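Local coordinates for protein 3-hydroxyadipyl-CoA dehydrogenase (Escherichia coli, PDB 3MOG) that oxidises (3S)-3-hydroxyadipyl-CoA to 3-oxoadipyl-CoA with NAD(+) as the acceptor, a step of phenylacetate degradation, at residues Q6-I11 / H27-L32; V314-D319 / L337-V342. One frame throughout, in Å; residues are numbered along the deposited sequence.

Contact 1: Q6-I11 / H27-L32; sequences QTVAVI and HGHQVL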
loop_
_atom_site.group_PDB
_atom_site.type_symbol
_atom_site.label_atom_id
_atom_site.label_comp_id
_atom_site.label_asym_id
_atom_site.label_seq_id
_atom_site.Cartn_x
_atom_site.Cartn_y
_atom_site.Cartn_z
ATOM N N GLN C 6 -38.171 25.391 11.478
ATOM C CA GLN C 6 -38.687 26.642 10.963
ATOM C C GLN C 6 -37.532 27.481 10.413
ATOM O O GLN C 6 -37.323 27.530 9.204
ATOM C CB GLN C 6 -39.454 27.395 12.060
ATOM C CG GLN C 6 -40.586 28.266 11.540
ATOM C CD GLN C 6 -41.701 27.454 10.898
ATOM O OE1 GLN C 6 -42.444 26.750 11.585
ATOM N NE2 GLN C 6 -41.822 27.550 9.574
ATOM N N THR C 7 -36.776 28.116 11.302
ATOM C CA THR C 7 -35.695 29.000 10.894
ATOM C C THR C 7 -34.436 28.195 10.614
ATOM O O THR C 7 -33.951 27.455 11.476
ATOM C CB THR C 7 -35.433 30.089 11.961
ATOM O OG1 THR C 7 -36.652 30.783 12.219
ATOM C CG2 THR C 7 -34.384 31.104 11.491
ATOM N N VAL C 8 -33.916 28.350 9.400
ATOM C CA VAL C 8 -32.702 27.673 8.975
ATOM C C VAL C 8 -31.557 28.689 8.898
ATOM O O VAL C 8 -31.729 29.779 8.363
ATOM C CB VAL C 8 -32.896 26.990 7.591
ATOM C CG1 VAL C 8 -31.614 26.304 7.124
ATOM C CG2 VAL C 8 -34.060 25.991 7.647
ATOM N N ALA C 9 -30.408 28.327 9.459
ATOM C CA ALA C 9 -29.197 29.115 9.324
ATOM C C ALA C 9 -28.266 28.430 8.350
ATOM O O ALA C 9 -28.029 27.233 8.450
ATOM C CB ALA C 9 -28.509 29.275 10.670
ATOM N N VAL C 10 -27.746 29.200 7.408
ATOM C CA VAL C 10 -26.781 28.719 6.450
ATOM C C VAL C 10 -25.481 29.503 6.698
ATOM O O VAL C 10 -25.481 30.745 6.697
ATOM C CB VAL C 10 -27.280 28.933 5.001
ATOM C CG1 VAL C 10 -26.187 28.604 4.009
ATOM C CG2 VAL C 10 -28.530 28.106 4.709
ATOM N N ILE C 11 -24.387 28.789 6.937
ATOM C CA ILE C 11 -23.107 29.442 7.210
ATOM C C ILE C 11 -22.208 29.383 5.990
ATOM O O ILE C 11 -21.790 28.302 5.565
ATOM C CB ILE C 11 -22.379 28.806 8.397
ATOM C CG1 ILE C 11 -23.267 28.806 9.636
ATOM C CG2 ILE C 11 -21.046 29.538 8.671
ATOM C CD1 ILE C 11 -22.559 28.292 10.884
ATOM N N HIS C 27 -38.750 27.403 -0.035
ATOM C CA HIS C 27 -39.693 26.442 0.517
ATOM C C HIS C 27 -40.318 26.888 1.848
ATOM O O HIS C 27 -40.845 26.063 2.604
ATOM C CB HIS C 27 -39.036 25.055 0.650
ATOM C CG HIS C 27 -38.818 24.364 -0.661
ATOM N ND1 HIS C 27 -37.642 24.470 -1.372
ATOM C CD2 HIS C 27 -39.626 23.556 -1.388
ATOM C CE1 HIS C 27 -37.738 23.768 -2.487
ATOM N NE2 HIS C 27 -38.929 23.194 -2.517
ATOM N N GLY C 28 -40.256 28.187 2.133
ATOM C CA GLY C 28 -41.015 28.763 3.247
ATOM C C GLY C 28 -40.249 28.985 4.531
ATOM O O GLY C 28 -40.828 29.381 5.545
ATOM N N HIS C 29 -38.942 28.748 4.499
ATOM C CA HIS C 29 -38.127 28.943 5.688
ATOM C C HIS C 29 -37.491 30.316 5.741
ATOM O O HIS C 29 -36.956 30.810 4.748
ATOM C CB HIS C 29 -37.044 27.866 5.794
ATOM C CG HIS C 29 -37.598 26.482 5.886
ATOM N ND1 HIS C 29 -37.848 25.863 7.089
ATOM C CD2 HIS C 29 -37.987 25.611 4.926
ATOM C CE1 HIS C 29 -38.349 24.661 6.869
ATOM N NE2 HIS C 29 -38.452 24.486 5.564
ATOM N N GLN C 30 -37.564 30.920 6.921
ATOM C CA GLN C 30 -36.754 32.073 7.255
ATOM C C GLN C 30 -35.293 31.604 7.276
ATOM O O GLN C 30 -34.955 30.640 7.971
ATOM C CB GLN C 30 -37.204 32.643 8.609
ATOM C CG GLN C 30 -36.400 33.830 9.115
ATOM C CD GLN C 30 -37.292 34.958 9.608
ATOM O OE1 GLN C 30 -37.163 35.419 10.748
ATOM N NE2 GLN C 30 -38.202 35.417 8.740
ATOM N N VAL C 31 -34.449 32.254 6.479
ATOM C CA VAL C 31 -33.048 31.862 6.367
ATOM C C VAL C 31 -32.093 32.929 6.890
ATOM O O VAL C 31 -32.044 34.043 6.370
ATOM C CB VAL C 31 -32.653 31.461 4.922
ATOM C CG1 VAL C 31 -31.155 31.114 4.834
ATOM C CG2 VAL C 31 -33.496 30.287 4.453
ATOM N N LEU C 32 -31.338 32.569 7.924
ATOM C CA LEU C 32 -30.258 33.410 8.414
ATOM C C LEU C 32 -28.989 33.044 7.666
ATOM O O LEU C 32 -28.405 31.991 7.909
ATOM C CB LEU C 32 -30.075 33.216 9.920
ATOM C CG LEU C 32 -31.293 33.529 10.805
ATOM C CD1 LEU C 32 -31.076 33.055 12.226
ATOM C CD2 LEU C 32 -31.646 35.004 10.799
HETATM O O HOH W 1 -39.266 29.763 8.901
#

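Contact 2: V314-D319 / L337-V342; sequences VTEIDD and LARPVV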
loop_
_atom_site.group_PDB
_atom_site.type_symbol
_atom_site.label_atom_id
_atom_site.label_comp_id
_atom_site.label_asym_id
_atom_site.label_seq_id
_atom_site.Cartn_x
_atom_site.Cartn_y
_atom_site.Cartn_z
ATOM N N VAL C 314 -21.003 -14.849 -28.135
ATOM C CA VAL C 314 -20.203 -15.330 -29.253
ATOM C C VAL C 314 -21.050 -15.270 -30.532
ATOM O O VAL C 314 -22.197 -15.744 -30.553
ATOM C CB VAL C 314 -19.673 -16.784 -29.022
ATOM C CG1 VAL C 314 -18.676 -17.181 -30.095
ATOM C CG2 VAL C 314 -19.018 -16.938 -27.652
ATOM N N THR C 315 -20.487 -14.663 -31.578
ATOM C CA THR C 315 -21.011 -14.766 -32.948
ATOM C C THR C 315 -19.937 -15.353 -33.869
ATOM O O THR C 315 -18.800 -14.862 -33.908
ATOM C CB THR C 315 -21.441 -13.404 -33.497
ATOM O OG1 THR C 315 -22.309 -12.769 -32.558
ATOM C CG2 THR C 315 -22.189 -13.565 -34.813
ATOM N N GLU C 316 -20.283 -16.406 -34.604
ATOM C CA GLU C 316 -19.336 -16.935 -35.578
ATOM C C GLU C 316 -19.659 -16.484 -37.009
ATOM O O GLU C 316 -20.744 -16.728 -37.534
ATOM C CB GLU C 316 -19.066 -18.439 -35.373
ATOM C CG GLU C 316 -19.490 -19.429 -36.426
ATOM C CD GLU C 316 -18.902 -20.801 -36.149
ATOM O OE1 GLU C 316 -18.145 -21.305 -37.008
ATOM O OE2 GLU C 316 -19.171 -21.360 -35.059
ATOM N N ILE C 317 -18.714 -15.747 -37.583
ATOM C CA ILE C 317 -18.857 -15.093 -38.878
ATOM C C ILE C 317 -17.803 -15.730 -39.778
ATOM O O ILE C 317 -16.617 -15.430 -39.648
ATOM C CB ILE C 317 -18.626 -13.568 -38.738
ATOM C CG1 ILE C 317 -19.556 -12.981 -37.667
ATOM C CG2 ILE C 317 -18.854 -12.863 -40.042
ATOM C CD1 ILE C 317 -19.194 -11.597 -37.209
ATOM N N ASP C 318 -18.256 -16.617 -40.669
ATOM C CA ASP C 318 -17.397 -17.542 -41.425
ATOM C C ASP C 318 -16.448 -18.312 -40.493
ATOM O O ASP C 318 -16.883 -19.242 -39.818
ATOM C CB ASP C 318 -16.674 -16.841 -42.594
ATOM C CG ASP C 318 -17.636 -16.409 -43.713
ATOM O OD1 ASP C 318 -18.713 -17.020 -43.865
ATOM O OD2 ASP C 318 -17.316 -15.453 -44.447
ATOM N N ASP C 319 -15.178 -17.919 -40.443
ATOM C CA ASP C 319 -14.224 -18.523 -39.497
ATOM C C ASP C 319 -13.864 -17.603 -38.310
ATOM O O ASP C 319 -13.204 -18.044 -37.361
ATOM C CB ASP C 319 -12.951 -18.992 -40.217
ATOM C CG ASP C 319 -12.274 -17.879 -41.003
ATOM O OD1 ASP C 319 -12.965 -16.922 -41.424
ATOM O OD2 ASP C 319 -11.044 -17.969 -41.205
ATOM N N LEU C 337 -7.752 -20.965 -29.870
ATOM C CA LEU C 337 -8.776 -21.538 -30.729
ATOM C C LEU C 337 -8.322 -21.737 -32.183
ATOM O O LEU C 337 -9.077 -22.291 -32.974
ATOM C CB LEU C 337 -10.064 -20.691 -30.656
ATOM C CG LEU C 337 -10.715 -20.544 -29.269
ATOM C CD1 LEU C 337 -11.691 -19.378 -29.221
ATOM C CD2 LEU C 337 -11.400 -21.844 -28.808
ATOM N N ALA C 338 -7.104 -21.288 -32.516
ATOM C CA ALA C 338 -6.520 -21.391 -33.874
ATOM C C ALA C 338 -7.384 -20.786 -35.000
ATOM O O ALA C 338 -7.410 -21.303 -36.123
ATOM C CB ALA C 338 -6.142 -22.849 -34.195
ATOM N N ARG C 339 -8.104 -19.712 -34.674
ATOM C CA ARG C 339 -9.053 -19.055 -35.565
ATOM C C ARG C 339 -8.804 -17.569 -35.361
ATOM O O ARG C 339 -8.274 -17.193 -34.321
ATOM C CB ARG C 339 -10.492 -19.349 -35.124
ATOM C CG ARG C 339 -10.910 -20.795 -35.171
ATOM C CD ARG C 339 -12.070 -21.072 -34.224
ATOM N NE ARG C 339 -13.328 -20.475 -34.679
ATOM C CZ ARG C 339 -14.117 -20.987 -35.622
ATOM N NH1 ARG C 339 -13.789 -22.116 -36.251
ATOM N NH2 ARG C 339 -15.236 -20.358 -35.949
ATOM N N PRO C 340 -9.199 -16.717 -36.330
ATOM C CA PRO C 340 -9.169 -15.288 -36.080
ATOM C C PRO C 340 -10.266 -14.894 -35.102
ATOM O O PRO C 340 -11.318 -15.542 -35.075
ATOM C CB PRO C 340 -9.481 -14.674 -37.451
ATOM C CG PRO C 340 -9.307 -15.765 -38.426
ATOM C CD PRO C 340 -9.659 -17.008 -37.698
ATOM N N VAL C 341 -10.013 -13.843 -34.312
ATOM C CA VAL C 341 -10.939 -13.378 -33.284
ATOM C C VAL C 341 -10.995 -11.852 -33.244
ATOM O O VAL C 341 -9.961 -11.174 -33.235
ATOM C CB VAL C 341 -10.584 -13.943 -31.867
ATOM C CG1 VAL C 341 -11.488 -13.361 -30.795
ATOM C CG2 VAL C 341 -10.699 -15.448 -31.825
ATOM N N VAL C 342 -12.214 -11.315 -33.250
ATOM C CA VAL C 342 -12.429 -9.918 -32.914
ATOM C C VAL C 342 -13.151 -9.853 -31.554
ATOM O O VAL C 342 -14.186 -10.498 -31.352
ATOM C CB VAL C 342 -13.205 -9.163 -34.028
ATOM C CG1 VAL C 342 -13.423 -7.687 -33.649
ATOM C CG2 VAL C 342 -12.465 -9.255 -35.345
#

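Contact 1: Q6-I11 / H27-L32
The imidazole of H29 meets Q6 at its edge. H29 ND1 donates to Q6 O over 2.7 Å, and the oxygen lies only 4° out of the ring plane. With CG anti to the carbonyl carbon (chi1 -60°), the ring turns its ND1 to Q6. V8 CG2 approaches the same ring obliquely, 3.8 Å from H29 ND1. W176 also meets the imidazole, with the two ring planes steeply inclined. Past H29 the segments pair as parallel strands of the beta-alpha-beta unit 8-11, 15-26, 31-34 in the NAD-binding Rossmann domain. V8 N donates to Q30 O, L32 N to V8 O, and V10 N to L32 O, each at 2.9 Å. On the face carrying V8 and V31, V10 CG2 lies 4.0 Å from V31 CG1. V31 also packs on A21, A24 and A25 of helix 15-26. On the face of A9 and L32, T7 CG2 reaches L32 CD1 at 3.9 Å, and L82 touches both A9 and L32. A water accepts from Q30 N and gives Q6 O a weak bond. H29 ND1 donates, so this nitrogen carries a proton, and it satisfies a backbone carbonyl just before the strands begin to pair.

Contact 2: V314-D319 / L337-V342
R339 reaches from the loop before strand 341-345 towards E316 and D319, at the surface of the reduced Rossmann-fold domain. Strands 314-317 and 320-324 form a beta hairpin with a tight turn at D318-D319, and R339 lies against this turn. The two segments belong to one mixed sheet but are not paired. Strand 320-324 runs between their strands, and its L321 touches the side chains of both E316 and R339. The R339 side chain starts over the turn: its CB lies 3.7 Å from D319 O. CG is farther from that oxygen, at 4.2 Å, and CD farther still. The turn about the CG-CD bond (chi3 71°) brings NE back to 3.6 Å from D319 O. CZ is as near, and the oxygen sits 3.2 Å above the guanidinium plane, nearer its border than its centre. D319 O accepts no hydrogen bond from NH2, because the angle is poor. R339 NH2 forms a salt bridge to E316 OE1 at 3.2 Å, at the guanidinium edge. The hydrogen bond within this pair is weak and bent, 140° at the hydrogen. Carboxylate and guanidinium planes are 71° apart. E316 OE2 has a long, weak ion pair with K310, while D318 forms a salt bridge with K367. Beside the arginine, P340 fits against D319. P340 CD lies 3.7 Å from D319 O and 3.9 Å from D319 OD2.

In the fold
The contacts lie on opposite sides of the chain's centre, about 65 Å apart between their centres and about 49 Å between nearest atoms. They come in series along the chain and share no sheet. Contact 1 joins two neighbouring strands of the eight-stranded mixed sheet in the N-terminal NAD-binding domain, and V10 touches the glycine-rich G12, G14, G17 pattern that probably serves the dinucleotide. Contact 2 belongs to the six-stranded mixed sheet of the later, reduced Rossmann-fold region. Helices such as 196-207 and 239-252 come between them in sequence. One chain thus carries two Rossmann-related units, each followed by a family C-terminal domain.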